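Amidase, hydantoinase/carbamoylase family (Burkholderia vietnamiensis, PDB 5I4M) probably hydrolyses N-carbamoyl-L-amino acids, as a zinc-dependent amidase of the peptidase M20 family that binds two zinc ions per subunit. Local coordinates at residues Asp80-Val85 with Phe168-Gly173; Ser175-Asp178 with Lys182-Gly185. All blocks are in the same frame, centred on the assembly; numbering follows the deposited sequence.

How the contacts relate
Both contacts lie on the same side of the chain's centre, about 11 Å apart between centres, and both are partly buried. Contact 1 sets the turn between strands 76-79 and 85-89 against the start of helix 170-175. Contact 2 closes the connection from the end of that helix to helix 184-191. Their chemistry differs. Contact 1 has no hydrogen bond across it and rests on Thr81, Met82, Leu170 and the backbone of Gly173. Contact 2 is held by three hydrogen bonds, with exposed Lys177 and Lys182 at its margins. The two meet where Ile184 CD1 packs 3.4 Å from Gly173 O, with Met82 CE near Ile184 CG2.

Contact 1 (Asp80-Val85 with Phe168-Gly173); sequences DTMGNV and FPLEYG
Thr81 and Met82 press against Leu170 and Gly173, where a type I beta turn meets the first turn of helix 170-175. The turn runs from Asp80 to Gly83 in the hairpin link between antiparallel strands 76-79 and 85-89. Asp80 holds it from within. Its OD1 takes the backbone N of Met82, an Asx turn, and the N of Asn84 from the opposite face of the carboxylate plane. Its OD2 accepts Asn84 ND2 at 2.9 Å through the syn lone pair. Three bonds thus fix the rotation of the carboxylate.

Thr81 follows, pointing toward the helix. Its OG1 sits 3.4 Å from Leu170 CD1 and 3.6 Å from Leu170 CD2, so the hydroxyl meets both methyls of the leucine fork. The two side chains cross at about a right angle. With CG anti to the backbone N (chi1 176°), Leu170 brings its methyls across to the turn.

Met82 comes next and runs past Leu170 in the opposite direction. Its CG lies 3.6 Å from Leu170 CD1. Bends at chi2 (-64°) and chi3 (-63°) curl the thioether toward the backbone of Gly173, where no side chain stands in the way. At the far tip of the methionine, Met82 CE rests 3.8 Å from Gly173 CA. Met82 also touches Ala160 and Val163 of helix 159-164. The O of Gly83 accepts from Arg63 NH1. Asn84 ties the loop to the chain beyond strand 141-145, its OD1 accepting from the backbone N of Thr147.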
loop_
_atom_site.group_PDB
_atom_site.type_symbol
_atom_site.label_atom_id
_atom_site.label_comp_id
_atom_site.label_asym_id
_atom_site.label_seq_id
_atom_site.Cartn_x
_atom_site.Cartn_y
_atom_site.Cartn_z
ATOM N N ASP A 80 9.456 28.559 -17.028
ATOM C CA ASP A 80 10.868 28.226 -16.894
ATOM C C ASP A 80 11.077 26.711 -17.018
ATOM O O ASP A 80 10.148 25.944 -17.291
ATOM C CB ASP A 80 11.458 28.831 -15.605
ATOM C CG ASP A 80 11.021 28.127 -14.309
ATOM O OD1 ASP A 80 10.480 27.004 -14.325
ATOM O OD2 ASP A 80 11.254 28.716 -13.226
ATOM N N THR A 81 12.330 26.278 -16.849
ATOM C CA THR A 81 12.713 24.884 -17.047
ATOM C C THR A 81 12.139 23.935 -16.001
ATOM O O THR A 81 12.182 22.718 -16.209
ATOM C CB THR A 81 14.239 24.771 -17.063
ATOM O OG1 THR A 81 14.775 25.482 -15.945
ATOM C CG2 THR A 81 14.808 25.382 -18.348
ATOM N N MET A 82 11.636 24.438 -14.880
ATOM C CA MET A 82 10.915 23.610 -13.920
ATOM C C MET A 82 9.409 23.727 -14.086
ATOM O O MET A 82 8.666 23.239 -13.232
ATOM C CB MET A 82 11.300 23.974 -12.486
ATOM C CG MET A 82 12.664 23.407 -12.047
ATOM S SD MET A 82 12.703 21.595 -12.002
ATOM C CE MET A 82 11.477 21.252 -10.747
ATOM N N GLY A 83 8.944 24.376 -15.149
ATOM C CA GLY A 83 7.516 24.513 -15.360
ATOM C C GLY A 83 6.842 25.598 -14.552
ATOM O O GLY A 83 5.609 25.709 -14.604
ATOM N N ASN A 84 7.598 26.397 -13.803
ATOM C CA ASN A 84 7.008 27.528 -13.107
ATOM C C ASN A 84 6.489 28.530 -14.131
ATOM O O ASN A 84 7.134 28.790 -15.153
ATOM C CB ASN A 84 8.027 28.213 -12.188
ATOM C CG ASN A 84 8.656 27.267 -11.181
ATOM O OD1 ASN A 84 7.969 26.489 -10.526
ATOM N ND2 ASN A 84 9.987 27.353 -11.031
ATOM N N VAL A 85 5.313 29.092 -13.858
ATOM C CA VAL A 85 4.620 29.970 -14.804
ATOM C C VAL A 85 4.638 31.383 -14.240
ATOM O O VAL A 85 4.143 31.616 -13.132
ATOM C CB VAL A 85 3.175 29.512 -15.046
ATOM C CG1 VAL A 85 2.503 30.420 -16.074
ATOM C CG2 VAL A 85 3.128 28.049 -15.456
ATOM N N PHE A 168 18.531 23.922 -4.856
ATOM C CA PHE A 168 18.690 22.676 -5.592
ATOM C C PHE A 168 19.122 22.958 -7.025
ATOM O O PHE A 168 18.640 23.920 -7.629
ATOM C CB PHE A 168 17.370 21.887 -5.656
ATOM C CG PHE A 168 16.724 21.645 -4.333
ATOM C CD1 PHE A 168 17.387 20.947 -3.342
ATOM C CD2 PHE A 168 15.417 22.056 -4.106
ATOM C CE1 PHE A 168 16.777 20.700 -2.127
ATOM C CE2 PHE A 168 14.802 21.811 -2.895
ATOM C CZ PHE A 168 15.482 21.135 -1.904
ATOM N N PRO A 169 19.976 22.125 -7.614
ATOM C CA PRO A 169 20.274 22.288 -9.043
ATOM C C PRO A 169 19.103 21.823 -9.891
ATOM O O PRO A 169 18.328 20.950 -9.498
ATOM C CB PRO A 169 21.509 21.411 -9.263
ATOM C CG PRO A 169 21.502 20.432 -8.156
ATOM C CD PRO A 169 20.742 21.028 -6.998
ATOM N N LEU A 170 18.984 22.421 -11.077
ATOM C CA LEU A 170 17.905 22.048 -11.987
ATOM C C LEU A 170 17.841 20.539 -12.200
ATOM O O LEU A 170 16.754 19.945 -12.189
ATOM C CB LEU A 170 18.085 22.761 -13.327
ATOM C CG LEU A 170 17.070 22.401 -14.417
ATOM C CD1 LEU A 170 15.642 22.779 -14.007
ATOM C CD2 LEU A 170 17.482 23.075 -15.714
ATOM N N GLU A 171 18.996 19.898 -12.393
ATOM C CA GLU A 171 18.982 18.477 -12.720
ATOM C C GLU A 171 18.382 17.649 -11.582
ATOM O O GLU A 171 17.825 16.571 -11.824
ATOM C CB GLU A 171 20.398 18.007 -13.069
ATOM C CG GLU A 171 21.486 18.501 -12.131
ATOM C CD GLU A 171 22.163 19.806 -12.592
ATOM O OE1 GLU A 171 23.411 19.820 -12.709
ATOM O OE2 GLU A 171 21.459 20.811 -12.813
ATOM N N TYR A 172 18.462 18.144 -10.346
ATOM C CA TYR A 172 17.798 17.475 -9.227
ATOM C C TYR A 172 16.289 17.612 -9.328
ATOM O O TYR A 172 15.546 16.634 -9.157
ATOM C CB TYR A 172 18.299 18.061 -7.905
ATOM C CG TYR A 172 17.509 17.638 -6.685
ATOM C CD1 TYR A 172 17.817 16.462 -6.006
ATOM C CD2 TYR A 172 16.465 18.420 -6.203
ATOM C CE1 TYR A 172 17.105 16.081 -4.868
ATOM C CE2 TYR A 172 15.755 18.051 -5.075
ATOM C CZ TYR A 172 16.072 16.880 -4.416
ATOM O OH TYR A 172 15.367 16.523 -3.291
ATOM N N GLY A 173 15.810 18.829 -9.598
ATOM C CA GLY A 173 14.376 19.028 -9.719
ATOM C C GLY A 173 13.759 18.194 -10.825
ATOM O O GLY A 173 12.669 17.641 -10.659
#

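Contact 2 (Ser175-Asp178 with Lys182-Gly185); sequences SRKD and KTIG
This is a short antiparallel backbone bridge that closes a tight loop between helix 170-175 and helix 184-191. Lys177 and Thr183 are its non-hydrogen-bonded pair, with CA atoms 4.3 Å apart. Two backbone bonds flank the pair. Ile184 N donates to Arg176 O at 2.9 Å. Asp178 N donates to Lys182 O, also at 2.9 Å. Each acceptor also receives a CA-H...O contact, from Thr183 CA to Arg176 O and from Lys177 CA to Lys182 O.

A third bond uses a side chain. Lys182 N reaches Asp178 OD1 at 3.0 Å from above the carboxylate plane. The same oxygen accepts from Asp180 N, so OD1 is gripped by two backbone N-H groups across the loop. Asp178 OD2 forms a salt bridge with Arg153. The aliphatic start of Lys182 lies against the carboxylate, with Lys182 CB 3.6 Å from Asp178 OD1.

Lys177 and Thr183 lie side by side and point the same way. Thr183 CG2 sits 3.8 Å from Lys177 NZ. With Thr183 OG1 between N and the carbonyl carbon (chi1 68°), the hydroxyl turns to the helix start and N-caps it by accepting from Glu186 N. Ile184 CD1 packs 3.9 Å from Arg176 CB.

Arg176 NE bonds to Tyr172 O within helix 170-175, and Gly185 has a backbone bond to Leu174. Both helices are thus joined beside the bridge, while Ile184 touches Asn148 and Phe154 in the loop after strand 141-145.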
loop_
_atom_site.group_PDB
_atom_site.type_symbol
_atom_site.label_atom_id
_atom_site.label_comp_id
_atom_site.label_asym_id
_atom_site.label_seq_id
_atom_site.Cartn_x
_atom_site.Cartn_y
_atom_site.Cartn_z
ATOM N N SER A 175 14.744 15.316 -12.030
ATOM C CA SER A 175 14.894 13.872 -11.875
ATOM C C SER A 175 14.050 13.276 -10.745
ATOM O O SER A 175 14.101 12.058 -10.545
ATOM C CB SER A 175 16.377 13.525 -11.650
ATOM O OG SER A 175 16.898 14.226 -10.527
ATOM N N ARG A 176 13.287 14.079 -10.000
ATOM C CA ARG A 176 12.395 13.509 -8.990
ATOM C C ARG A 176 11.348 12.632 -9.665
ATOM O O ARG A 176 10.840 12.969 -10.734
ATOM C CB ARG A 176 11.711 14.610 -8.176
ATOM C CG ARG A 176 12.661 15.584 -7.463
ATOM C CD ARG A 176 13.658 14.850 -6.587
ATOM N NE ARG A 176 14.854 14.484 -7.341
ATOM C CZ ARG A 176 15.737 13.571 -6.956
ATOM N NH1 ARG A 176 15.563 12.917 -5.814
ATOM N NH2 ARG A 176 16.791 13.311 -7.718
ATOM N N LYS A 177 11.032 11.494 -9.044
ATOM C CA LYS A 177 10.237 10.452 -9.694
ATOM C C LYS A 177 8.945 10.169 -8.936
ATOM O O LYS A 177 8.885 10.300 -7.706
ATOM C CB LYS A 177 11.028 9.133 -9.801
ATOM C CG LYS A 177 12.220 9.161 -10.744
ATOM C CD LYS A 177 13.020 7.866 -10.635
ATOM C CE LYS A 177 14.293 7.902 -11.481
ATOM N NZ LYS A 177 14.028 7.795 -12.950
ATOM N N ASP A 178 7.914 9.732 -9.669
ATOM C CA ASP A 178 6.691 9.301 -9.011
ATOM C C ASP A 178 6.752 7.789 -8.776
ATOM O O ASP A 178 7.765 7.134 -9.042
ATOM C CB ASP A 178 5.444 9.762 -9.794
ATOM C CG ASP A 178 5.188 8.995 -11.095
ATOM O OD1 ASP A 178 5.863 7.999 -11.411
ATOM O OD2 ASP A 178 4.238 9.403 -11.816
ATOM N N LYS A 182 8.124 7.870 -13.356
ATOM C CA LYS A 182 8.096 9.028 -14.240
ATOM C C LYS A 182 8.741 10.229 -13.556
ATOM O O LYS A 182 8.494 10.494 -12.378
ATOM C CB LYS A 182 6.658 9.363 -14.637
ATOM C CG LYS A 182 5.937 8.224 -15.353
ATOM C CD LYS A 182 4.502 8.596 -15.687
ATOM C CE LYS A 182 3.751 7.424 -16.321
ATOM N NZ LYS A 182 2.297 7.725 -16.423
ATOM N N THR A 183 9.570 10.954 -14.300
ATOM C CA THR A 183 10.274 12.094 -13.721
ATOM C C THR A 183 9.488 13.378 -13.919
ATOM O O THR A 183 8.634 13.482 -14.796
ATOM C CB THR A 183 11.659 12.279 -14.333
ATOM O OG1 THR A 183 11.521 12.688 -15.700
ATOM C CG2 THR A 183 12.476 10.987 -14.245
ATOM N N ILE A 184 9.799 14.371 -13.085
ATOM C CA ILE A 184 9.224 15.699 -13.275
ATOM C C ILE A 184 9.538 16.217 -14.674
ATOM O O ILE A 184 8.661 16.748 -15.364
ATOM C CB ILE A 184 9.726 16.659 -12.178
ATOM C CG1 ILE A 184 9.006 16.369 -10.854
ATOM C CG2 ILE A 184 9.527 18.122 -12.602
ATOM C CD1 ILE A 184 9.411 17.322 -9.682
ATOM N N GLY A 185 10.780 16.033 -15.131
ATOM C CA GLY A 185 11.153 16.510 -16.456
ATOM C C GLY A 185 10.358 15.855 -17.574
ATOM O O GLY A 185 9.965 16.516 -18.538
#